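Local coordinates for protein Exo-beta-1,4-mannosidase (Rhizomucor miehei, PDB 4LYP) that probably removes terminal mannose residues from beta-1,4-linked mannosides, acting as an extracellular fungal exo-beta-mannosidase of glycoside hydrolase family 5 with a TIM-barrel fold, at residues A[79-84]-A[132-137]; A[61-66]-A[389-394]; A[170-175]-A[182-187]; A[164-169]-A[199-204]. One frame throughout, in Å; residues are numbered along the deposited sequence.

Interaction 1 of 4, residues A[79-84]-A[132-137]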
# COMPACT_ATOMS: atom_id res chain seq x y z
N LYS A 79 18.96 -10.49 -3.26
CA LYS A 79 19.92 -9.47 -3.67
C LYS A 79 19.21 -8.38 -4.47
O LYS A 79 19.58 -7.20 -4.38
CB LYS A 79 21.04 -10.09 -4.49
CG LYS A 79 21.85 -11.01 -3.63
CD LYS A 79 23.15 -11.41 -4.35
CE LYS A 79 23.04 -12.52 -5.39
NZ LYS A 79 24.35 -12.56 -6.12
N ARG A 80 18.23 -8.75 -5.31
CA ARG A 80 17.46 -7.74 -6.01
C ARG A 80 16.64 -6.87 -5.04
O ARG A 80 16.63 -5.66 -5.15
CB ARG A 80 16.53 -8.41 -7.02
CG ARG A 80 15.50 -7.47 -7.60
CD ARG A 80 14.59 -8.17 -8.61
NE ARG A 80 13.41 -7.41 -8.89
CZ ARG A 80 12.36 -7.89 -9.52
NH1 ARG A 80 12.39 -9.06 -10.14
NH2 ARG A 80 11.28 -7.16 -9.58
N MET A 81 16.04 -7.49 -4.02
CA MET A 81 15.32 -6.73 -2.99
C MET A 81 16.24 -5.72 -2.36
O MET A 81 15.92 -4.55 -2.19
CB MET A 81 14.72 -7.68 -1.96
CG MET A 81 13.90 -6.94 -0.87
SD MET A 81 14.88 -6.44 0.57
CE MET A 81 15.09 -7.98 1.42
N GLU A 82 17.43 -6.16 -1.95
CA GLU A 82 18.37 -5.30 -1.30
C GLU A 82 18.81 -4.14 -2.20
O GLU A 82 18.88 -2.99 -1.75
CB GLU A 82 19.59 -6.12 -0.83
CG GLU A 82 19.21 -7.05 0.34
CD GLU A 82 20.26 -8.18 0.57
OE1 GLU A 82 20.06 -8.92 1.54
OE2 GLU A 82 21.20 -8.41 -0.26
N LEU A 83 18.99 -4.40 -3.49
CA LEU A 83 19.33 -3.35 -4.43
C LEU A 83 18.19 -2.34 -4.61
O LEU A 83 18.41 -1.15 -4.68
CB LEU A 83 19.72 -3.98 -5.77
CG LEU A 83 20.02 -3.00 -6.91
CD1 LEU A 83 21.10 -1.99 -6.63
CD2 LEU A 83 20.25 -3.78 -8.21
N GLU A 84 16.96 -2.85 -4.67
CA GLU A 84 15.81 -1.96 -4.89
C GLU A 84 15.59 -1.09 -3.65
O GLU A 84 15.24 0.10 -3.79
CB GLU A 84 14.59 -2.81 -5.18
CG GLU A 84 14.71 -3.42 -6.61
CD GLU A 84 13.57 -4.31 -7.03
OE1 GLU A 84 12.63 -4.60 -6.23
OE2 GLU A 84 13.58 -4.68 -8.23
N ASP A 132 10.94 -10.80 7.17
CA ASP A 132 11.97 -10.47 8.13
C ASP A 132 13.11 -9.73 7.43
O ASP A 132 13.62 -8.75 7.94
CB ASP A 132 12.60 -11.77 8.73
CG ASP A 132 11.68 -12.55 9.63
OD1 ASP A 132 10.63 -12.06 10.09
OD2 ASP A 132 12.05 -13.73 9.91
N TYR A 133 13.57 -10.22 6.27
CA TYR A 133 14.64 -9.58 5.54
C TYR A 133 14.23 -8.20 5.01
O TYR A 133 15.03 -7.27 5.04
CB TYR A 133 15.15 -10.43 4.36
CG TYR A 133 16.16 -11.45 4.75
CD1 TYR A 133 17.46 -11.10 4.91
CD2 TYR A 133 15.78 -12.78 5.02
CE1 TYR A 133 18.43 -12.06 5.29
CE2 TYR A 133 16.72 -13.74 5.40
CZ TYR A 133 18.02 -13.37 5.56
OH TYR A 133 18.98 -14.28 5.91
N LEU A 134 12.99 -8.07 4.55
CA LEU A 134 12.50 -6.75 4.14
C LEU A 134 12.64 -5.73 5.25
O LEU A 134 13.21 -4.66 5.07
CB LEU A 134 11.05 -6.91 3.65
CG LEU A 134 10.34 -5.56 3.34
CD1 LEU A 134 11.04 -4.83 2.20
CD2 LEU A 134 8.91 -5.87 2.98
N LEU A 135 12.18 -6.11 6.45
CA LEU A 135 12.19 -5.19 7.55
C LEU A 135 13.61 -4.92 8.05
O LEU A 135 13.90 -3.80 8.47
CB LEU A 135 11.32 -5.71 8.70
CG LEU A 135 9.81 -5.63 8.41
CD1 LEU A 135 8.97 -6.38 9.44
CD2 LEU A 135 9.35 -4.16 8.36
N ASP A 136 14.51 -5.92 7.98
CA ASP A 136 15.86 -5.70 8.37
C ASP A 136 16.59 -4.76 7.40
O ASP A 136 17.36 -3.89 7.84
CB ASP A 136 16.64 -7.03 8.50
CG ASP A 136 18.03 -6.76 8.99
OD1 ASP A 136 18.17 -6.38 10.15
OD2 ASP A 136 18.98 -6.91 8.18
N THR A 137 16.31 -4.90 6.10
CA THR A 137 16.94 -4.05 5.11
C THR A 137 16.42 -2.63 5.23
O THR A 137 17.17 -1.66 5.14
CB THR A 137 16.74 -4.61 3.70
OG1 THR A 137 17.13 -6.01 3.68
CG2 THR A 137 17.50 -3.85 2.65

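Interaction 2 of 4, residues A[61-66]-A[389-394]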
# COMPACT_ATOMS: atom_id res chain seq x y z
N ASN A 61 5.15 2.59 -2.38
CA ASN A 61 4.57 1.25 -2.17
C ASN A 61 5.55 0.20 -2.72
O ASN A 61 6.12 0.34 -3.81
CB ASN A 61 3.25 1.11 -2.92
CG ASN A 61 2.13 1.81 -2.18
OD1 ASN A 61 1.50 1.20 -1.28
ND2 ASN A 61 1.87 3.07 -2.50
N TYR A 62 5.73 -0.85 -1.92
CA TYR A 62 6.63 -1.97 -2.24
C TYR A 62 6.03 -3.24 -1.66
O TYR A 62 6.64 -3.95 -0.84
CB TYR A 62 8.02 -1.66 -1.67
CG TYR A 62 9.15 -2.55 -2.19
CD1 TYR A 62 9.47 -2.55 -3.57
CD2 TYR A 62 9.93 -3.31 -1.32
CE1 TYR A 62 10.51 -3.33 -4.08
CE2 TYR A 62 10.99 -4.04 -1.82
CZ TYR A 62 11.26 -4.06 -3.17
OH TYR A 62 12.31 -4.86 -3.60
N TRP A 63 4.81 -3.55 -2.09
CA TRP A 63 4.04 -4.69 -1.60
C TRP A 63 4.68 -6.02 -1.98
O TRP A 63 4.38 -7.05 -1.36
CB TRP A 63 2.61 -4.61 -2.13
CG TRP A 63 2.59 -4.60 -3.64
CD1 TRP A 63 2.68 -3.50 -4.49
CD2 TRP A 63 2.67 -5.76 -4.50
NE1 TRP A 63 2.83 -3.91 -5.79
CE2 TRP A 63 2.84 -5.27 -5.84
CE3 TRP A 63 2.61 -7.14 -4.25
CZ2 TRP A 63 2.98 -6.14 -6.90
CZ3 TRP A 63 2.69 -8.00 -5.33
CH2 TRP A 63 2.93 -7.52 -6.63
N GLN A 64 5.58 -6.05 -2.98
CA GLN A 64 6.26 -7.26 -3.40
C GLN A 64 7.49 -7.55 -2.60
O GLN A 64 8.18 -8.53 -2.82
CB GLN A 64 6.59 -7.19 -4.92
CG GLN A 64 7.71 -6.20 -5.31
CD GLN A 64 7.31 -4.77 -5.51
OE1 GLN A 64 6.39 -4.22 -4.84
NE2 GLN A 64 7.99 -4.10 -6.43
N GLY A 65 7.78 -6.69 -1.57
CA GLY A 65 9.04 -6.82 -0.83
C GLY A 65 9.16 -8.16 -0.14
O GLY A 65 10.24 -8.78 -0.12
N MET A 66 8.09 -8.64 0.56
CA MET A 66 8.19 -9.89 1.29
C MET A 66 8.55 -11.02 0.34
O MET A 66 9.44 -11.85 0.62
CB MET A 66 6.87 -10.13 2.00
CG MET A 66 6.66 -11.59 2.47
SD MET A 66 5.17 -11.81 3.47
CE MET A 66 3.92 -11.50 2.23
N PHE A 389 3.82 6.82 -3.65
CA PHE A 389 3.43 6.51 -5.02
C PHE A 389 3.28 4.99 -5.17
O PHE A 389 3.92 4.19 -4.48
CB PHE A 389 4.43 7.08 -6.03
CG PHE A 389 5.79 6.46 -5.98
CD1 PHE A 389 6.09 5.35 -6.78
CD2 PHE A 389 6.80 6.94 -5.17
CE1 PHE A 389 7.34 4.70 -6.73
CE2 PHE A 389 8.04 6.34 -5.10
CZ PHE A 389 8.32 5.25 -5.91
N TRP A 390 2.34 4.62 -6.08
CA TRP A 390 2.07 3.20 -6.37
C TRP A 390 2.52 2.96 -7.82
O TRP A 390 1.90 3.47 -8.72
CB TRP A 390 0.60 2.92 -6.22
CG TRP A 390 0.31 1.48 -6.57
CD1 TRP A 390 0.29 0.88 -7.84
CD2 TRP A 390 0.12 0.41 -5.62
NE1 TRP A 390 0.10 -0.46 -7.72
CE2 TRP A 390 0.02 -0.81 -6.38
CE3 TRP A 390 0.04 0.34 -4.21
CZ2 TRP A 390 -0.21 -2.06 -5.76
CZ3 TRP A 390 -0.15 -0.90 -3.60
CH2 TRP A 390 -0.29 -2.09 -4.38
N ALA A 391 3.64 2.22 -7.99
CA ALA A 391 4.43 1.53 -6.97
C ALA A 391 5.84 1.38 -7.59
O ALA A 391 6.02 1.48 -8.79
CB ALA A 391 3.87 0.17 -6.59
N TYR A 392 6.82 1.08 -6.74
CA TYR A 392 8.18 0.97 -7.25
C TYR A 392 8.40 -0.40 -7.88
O TYR A 392 8.22 -1.41 -7.26
CB TYR A 392 9.21 1.22 -6.14
CG TYR A 392 10.62 1.36 -6.69
CD1 TYR A 392 10.90 2.35 -7.65
CD2 TYR A 392 11.65 0.53 -6.29
CE1 TYR A 392 12.16 2.49 -8.15
CE2 TYR A 392 12.95 0.69 -6.80
CZ TYR A 392 13.17 1.69 -7.75
OH TYR A 392 14.42 1.85 -8.31
N GLY A 393 8.78 -0.40 -9.15
CA GLY A 393 9.11 -1.63 -9.89
C GLY A 393 10.55 -2.01 -9.83
O GLY A 393 10.90 -3.17 -9.99
N GLY A 394 11.46 -1.04 -9.63
CA GLY A 394 12.87 -1.40 -9.41
C GLY A 394 13.48 -2.00 -10.66
O GLY A 394 13.45 -1.43 -11.75
O HOH W 1 10.41 -4.99 -7.85

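Interaction 3 of 4, residues A[170-175]-A[182-187]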
# COMPACT_ATOMS: atom_id res chain seq x y z
N GLN A 170 -14.21 -22.81 -2.83
CA GLN A 170 -13.06 -22.15 -3.34
C GLN A 170 -13.28 -21.45 -4.70
O GLN A 170 -12.31 -20.81 -5.21
CB GLN A 170 -11.91 -23.19 -3.41
CG GLN A 170 -10.52 -22.57 -3.80
CD GLN A 170 -10.10 -21.44 -2.88
OE1 GLN A 170 -9.95 -21.66 -1.63
NE2 GLN A 170 -9.85 -20.25 -3.44
N THR A 171 -14.47 -21.54 -5.30
CA THR A 171 -14.73 -20.88 -6.58
C THR A 171 -15.10 -19.42 -6.37
O THR A 171 -16.21 -18.98 -6.30
CB THR A 171 -15.82 -21.61 -7.36
OG1 THR A 171 -15.48 -22.99 -7.47
CG2 THR A 171 -15.99 -21.04 -8.76
N ILE A 172 -14.08 -18.62 -6.28
CA ILE A 172 -14.27 -17.17 -6.00
C ILE A 172 -14.66 -16.51 -7.34
O ILE A 172 -13.99 -16.76 -8.34
CB ILE A 172 -12.98 -16.62 -5.43
CG1 ILE A 172 -12.66 -17.24 -4.08
CG2 ILE A 172 -13.01 -15.09 -5.33
CD1 ILE A 172 -11.30 -16.80 -3.55
N PRO A 173 -15.64 -15.60 -7.34
CA PRO A 173 -16.05 -14.96 -8.61
C PRO A 173 -15.07 -13.80 -8.90
O PRO A 173 -15.42 -12.60 -8.75
CB PRO A 173 -17.46 -14.47 -8.26
CG PRO A 173 -17.41 -14.16 -6.78
CD PRO A 173 -16.59 -15.32 -6.23
N TYR A 174 -13.88 -14.14 -9.38
CA TYR A 174 -12.91 -13.11 -9.72
C TYR A 174 -13.52 -12.22 -10.81
O TYR A 174 -14.24 -12.68 -11.71
CB TYR A 174 -11.61 -13.76 -10.26
CG TYR A 174 -10.91 -14.63 -9.25
CD1 TYR A 174 -10.51 -14.08 -7.99
CD2 TYR A 174 -10.68 -15.99 -9.47
CE1 TYR A 174 -9.87 -14.87 -7.05
CE2 TYR A 174 -10.06 -16.82 -8.56
CZ TYR A 174 -9.65 -16.23 -7.33
OH TYR A 174 -9.02 -16.98 -6.38
N PRO A 175 -13.21 -10.91 -10.75
CA PRO A 175 -13.94 -9.92 -11.68
C PRO A 175 -13.24 -9.86 -13.04
O PRO A 175 -12.59 -8.91 -13.42
CB PRO A 175 -13.85 -8.62 -10.88
CG PRO A 175 -12.58 -8.76 -10.12
CD PRO A 175 -12.50 -10.22 -9.69
N ASP A 182 -18.64 -5.35 -9.05
CA ASP A 182 -19.76 -5.32 -8.08
C ASP A 182 -20.09 -6.74 -7.48
O ASP A 182 -20.29 -6.91 -6.26
CB ASP A 182 -21.04 -4.61 -8.71
N GLU A 183 -20.12 -7.73 -8.37
CA GLU A 183 -20.37 -9.16 -8.05
C GLU A 183 -19.23 -9.65 -7.09
O GLU A 183 -19.47 -10.22 -6.00
CB GLU A 183 -20.45 -10.12 -9.24
CG GLU A 183 -20.74 -11.54 -8.73
CD GLU A 183 -20.98 -12.58 -9.82
OE1 GLU A 183 -21.19 -12.22 -11.01
OE2 GLU A 183 -20.96 -13.80 -9.48
N PHE A 184 -17.96 -9.40 -7.46
CA PHE A 184 -16.85 -9.77 -6.60
C PHE A 184 -16.98 -9.03 -5.26
O PHE A 184 -16.74 -9.64 -4.19
CB PHE A 184 -15.51 -9.44 -7.27
CG PHE A 184 -14.35 -9.68 -6.35
CD1 PHE A 184 -13.87 -10.98 -6.21
CD2 PHE A 184 -13.85 -8.68 -5.58
CE1 PHE A 184 -12.86 -11.25 -5.28
CE2 PHE A 184 -12.81 -8.93 -4.65
CZ PHE A 184 -12.37 -10.20 -4.49
N THR A 185 -17.25 -7.71 -5.27
CA THR A 185 -17.33 -6.93 -4.06
C THR A 185 -18.38 -7.47 -3.12
O THR A 185 -18.12 -7.57 -1.95
CB THR A 185 -17.57 -5.41 -4.35
OG1 THR A 185 -16.47 -4.88 -5.07
CG2 THR A 185 -17.75 -4.59 -3.08
N GLN A 186 -19.55 -7.84 -3.61
CA GLN A 186 -20.60 -8.39 -2.70
C GLN A 186 -20.14 -9.70 -2.10
O GLN A 186 -20.41 -9.99 -0.92
CB GLN A 186 -21.91 -8.62 -3.51
CG GLN A 186 -22.66 -7.35 -3.83
CD GLN A 186 -24.12 -7.52 -4.13
OE1 GLN A 186 -24.62 -6.82 -4.97
NE2 GLN A 186 -24.84 -8.38 -3.38
N PHE A 187 -19.37 -10.49 -2.86
CA PHE A 187 -18.87 -11.78 -2.40
C PHE A 187 -17.87 -11.52 -1.24
O PHE A 187 -18.01 -12.10 -0.15
CB PHE A 187 -18.17 -12.53 -3.52
CG PHE A 187 -17.61 -13.85 -3.10
CD1 PHE A 187 -16.31 -13.92 -2.61
CD2 PHE A 187 -18.32 -15.04 -3.36
CE1 PHE A 187 -15.73 -15.15 -2.19
CE2 PHE A 187 -17.72 -16.26 -3.08
CZ PHE A 187 -16.44 -16.33 -2.44

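Interaction 4 of 4, residues A[164-169]-A[199-204]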
# COMPACT_ATOMS: atom_id res chain seq x y z
N ALA A 164 -14.07 -17.63 1.13
CA ALA A 164 -14.03 -18.98 0.55
C ALA A 164 -13.67 -20.01 1.59
O ALA A 164 -14.21 -21.15 1.58
CB ALA A 164 -13.01 -18.99 -0.59
N TRP A 165 -12.69 -19.73 2.44
CA TRP A 165 -12.37 -20.67 3.52
C TRP A 165 -13.53 -20.94 4.42
O TRP A 165 -13.78 -22.10 4.77
CB TRP A 165 -11.19 -20.17 4.29
CG TRP A 165 -9.83 -20.39 3.64
CD1 TRP A 165 -9.45 -21.44 2.87
CD2 TRP A 165 -8.66 -19.56 3.81
NE1 TRP A 165 -8.11 -21.32 2.51
CE2 TRP A 165 -7.59 -20.19 3.09
CE3 TRP A 165 -8.39 -18.38 4.52
CZ2 TRP A 165 -6.30 -19.67 3.10
CZ3 TRP A 165 -7.09 -17.91 4.54
CH2 TRP A 165 -6.05 -18.55 3.82
N ILE A 166 -14.29 -19.92 4.80
CA ILE A 166 -15.38 -20.14 5.72
C ILE A 166 -16.54 -20.86 5.09
O ILE A 166 -17.13 -21.76 5.71
CB ILE A 166 -15.85 -18.75 6.32
CG1 ILE A 166 -14.72 -18.08 7.11
CG2 ILE A 166 -17.12 -18.97 7.20
CD1 ILE A 166 -14.09 -18.96 8.18
N THR A 167 -16.84 -20.54 3.83
CA THR A 167 -18.02 -21.15 3.15
C THR A 167 -17.70 -22.51 2.61
O THR A 167 -18.59 -23.25 2.29
CB THR A 167 -18.59 -20.21 2.07
OG1 THR A 167 -17.59 -20.07 1.05
CG2 THR A 167 -19.02 -18.89 2.56
N GLY A 168 -16.39 -22.83 2.53
CA GLY A 168 -15.94 -24.07 1.98
C GLY A 168 -16.02 -24.15 0.48
O GLY A 168 -15.94 -25.23 -0.04
N ASN A 169 -16.26 -23.02 -0.22
CA ASN A 169 -16.34 -22.96 -1.68
C ASN A 169 -15.18 -22.15 -2.21
O ASN A 169 -15.15 -20.95 -2.04
CB ASN A 169 -17.66 -22.32 -2.01
N PRO A 199 -18.11 -13.33 11.80
CA PRO A 199 -17.35 -13.68 13.01
C PRO A 199 -16.29 -14.72 12.73
O PRO A 199 -15.20 -14.69 13.32
CB PRO A 199 -18.46 -14.24 13.94
CG PRO A 199 -19.74 -13.61 13.42
CD PRO A 199 -19.57 -13.44 11.94
N LYS A 200 -16.59 -15.66 11.84
CA LYS A 200 -15.65 -16.75 11.53
C LYS A 200 -14.44 -16.24 10.76
O LYS A 200 -13.28 -16.59 11.03
CB LYS A 200 -16.39 -17.85 10.76
CG LYS A 200 -17.46 -18.56 11.62
CD LYS A 200 -18.15 -19.70 10.91
CE LYS A 200 -19.54 -19.87 11.13
NZ LYS A 200 -19.90 -20.95 10.16
N ALA A 201 -14.72 -15.40 9.78
CA ALA A 201 -13.66 -14.83 8.89
C ALA A 201 -12.77 -13.98 9.77
O ALA A 201 -11.55 -14.01 9.64
CB ALA A 201 -14.28 -14.09 7.74
N ASN A 202 -13.37 -13.13 10.64
CA ASN A 202 -12.58 -12.23 11.49
C ASN A 202 -11.78 -12.93 12.52
O ASN A 202 -10.71 -12.45 12.92
CB ASN A 202 -13.44 -11.10 11.98
CG ASN A 202 -13.56 -10.07 10.84
OD1 ASN A 202 -12.74 -9.15 10.75
ND2 ASN A 202 -14.75 -10.12 10.10
N LYS A 203 -12.22 -14.13 12.97
CA LYS A 203 -11.42 -14.96 13.86
C LYS A 203 -10.10 -15.38 13.16
O LYS A 203 -9.01 -15.22 13.72
CB LYS A 203 -12.21 -16.22 14.23
CG LYS A 203 -11.41 -17.21 15.08
CD LYS A 203 -10.72 -18.37 14.34
CE LYS A 203 -10.03 -19.36 15.31
NZ LYS A 203 -10.78 -19.43 16.58
N LEU A 204 -10.22 -15.88 11.92
CA LEU A 204 -9.04 -16.29 11.17
C LEU A 204 -8.12 -15.10 10.90
O LEU A 204 -6.90 -15.21 10.95
CB LEU A 204 -9.43 -16.89 9.83
CG LEU A 204 -10.31 -18.16 9.91
CD1 LEU A 204 -10.45 -18.66 8.47
CD2 LEU A 204 -9.71 -19.22 10.80
O HOH W 2 -17.83 -22.20 8.42

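Interaction 1 of 4, residues A[79-84]-A[132-137]
M81 reaches from helix 78-90 and lays its thioether end against Y133 and T137 of helix 125-140. In the conformer described here, one of two deposited, the chain leaves CA with CG opposite the backbone N (chi1 -177°) and then bends at both following torsions. This carries the methyl group CE to 3.6 Å from T137 OG1 and 3.8 Å from Y133 CB. M81 SD lies 3.9 Å from T137 OG1 and only loosely, at 4.5 Å, from L134 CD1. T137 OG1 does not depend on this neighbour for a partner: it donates to Y133 O at 2.8 Å from above the carbonyl plane, while T137 N reaches the same oxygen from the other face. The methyl thus packs on polar atoms already bonded within their own helix, and on Y133 CB. Beside it, E82 CG passes T137 OG1 at 4.1 Å. The segment axes run in nearly the same sense, 30° apart and 10.4 Å at closest approach, as expected for consecutive outer helices of a TIM barrel. M81 also packs on L68 of helix 65-69, and L135, on another face of helix 125-140, rests on A145 and M147 of strand 144-148.

Interaction 2 of 4, residues A[61-66]-A[389-394]
N61 and residues 389-392 are joined as parallel strands, with N61 N bonded to F389 O at 2.9 Å and Y392 N returning to N61 O at 3.1 Å. In the TIM barrel this pairing of strands 53-61 and 386-394 brings together distant parts of the sequence and helps close the cylinder. F389 O is gripped twice: N61 N comes nearly straight along the C=O axis, whereas N61 ND2, at 3.1 Å, arrives from well above the carbonyl plane, 68° out of it. The N61 amide is pinned further by E336 O at ND2 and R97 at OD1, and it lies against the W390 indole, N61 CG being 3.3 Å from W390 CE3 with the planes 50° apart. W390 precedes a cis peptide to A391. Its six-membered ring runs almost parallel to the five-membered ring of W63 (8° between planes), but the two are slid apart and barely overlap, W63 CD1 lying 3.3 Å from W390 CH2. W63 NE1 is bonded to G411 O. W390 also meets W293 of the guanidine pocket and lies near a bound Tris, probably a crystallisation additive, both consistent with a place at the active-site cleft. From within the type I turn Y62-G65, Q64 NE2 donates to Y392 O at 2.8 Å and also to a water that itself donates to G393 O.

Interaction 3 of 4, residues A[170-175]-A[182-187]
The shortest polar bond in this contact is internal to the loop: Y174 N donates to I172 O at 2.8 Å and closes an inverse gamma turn centred on P173. That sharp turn pushes the proline ring out toward helix 181-193, where F187 receives it. P173 CD sits over one face of the F187 ring, 3.5 Å from the ring centroid and 17° off the normal, a CH-pi contact; P173 CG follows at 3.6 Å from F187 CD2. The phenylalanine is presented by a first torsion of 179°, which sets CG opposite the backbone N and extends the ring away from the helix toward the loop. One turn earlier, F184 leaves the helix with nearly the same torsion but is met differently. P173 O lies in the plane of its ring, at the edge, 3.4 Å from F184 CD1, and I172 CG2 is also at the edge, 3.8 Å from F184 CE1. P175 CD approaches F184 CD1 obliquely at 3.8 Å. P173 and P175 therefore engage F187 and F184 respectively, while I172 CG2 touches both aromatic rings, and the I172 side chain also packs on Q161 and A164 of helix 158-167. E183 OE2 comes to 3.8 Å from P173 CB. Y174 turns away from the helix, its hydroxyl bonded to Q108 and its ring edge-to-face with Y110. Carbon against aromatic carbon thus dominates the interface, and since the direct bonds are confined to each segment, the loop is held to the helix by shape and ring packing rather than by polar pairing.

Interaction 4 of 4, residues A[164-169]-A[199-204]
I166 is set by two torsions near -60° (chi1 -62°, chi2 -52°), which place CG2 opposite its backbone N and fold CD1 over toward helix 197-213. The two branches divide the work. I166 CD1 lies 3.6 Å from K200 CB and 3.7 Å from L204 CD1, entering between residues one turn apart on the partner helix. I166 CG1 faces the backbone between them, 3.8 Å from A201 N and 4.1 Å from A201 CB, while CG2 runs beside the lysine chain at 3.9 Å from K200 CD. The small side chain of A201 allows this close approach, the CA atoms of I166 and A201 being 6.4 Å apart. L204 slides past I166 in the opposite direction, and L204 CD1 is 4.5 Å from W165 CE3, a loose approach. Past T167 the first helix ends: G168 takes a positive phi and starts the loop. K200 keeps its aliphatic part against the isoleucine and carries its amine outward, where NZ forms a salt bridge with E196 and donates to a water that in turn donates to I166 O at 2.8 Å. The contact therefore joins the end of helix 158-167 to the start of helix 197-213 near the protein surface, with apolar carbons beneath a lysine whose charge is left to E196 and to water, the latter also serving a backbone carbonyl near the helix end.

Overall arrangement
Interactions 1 and 2 touch, their centres 12 Å apart: E84 OE1 and Y62 OH, 2.7 Å apart, probably share a hydrogen bond, tying helix 78-90 to the chain leaving strand 53-61. Interaction 2 closes the longest loop, and the other three nest inside it, so the barrel's first and last strands enclose them all in sequence. Interactions 3 and 4 form a second group, 15 Å apart between centres; I172 of the loop packs on A164, and interaction 3 is nested inside interaction 4. They involve the consecutive helices 158-167, 181-193 and 197-213 and the loop between the first two, about 33 to 34 Å from interaction 1, between centres. One group thus concerns barrel closure and its outer helices, the other a peripheral helical region.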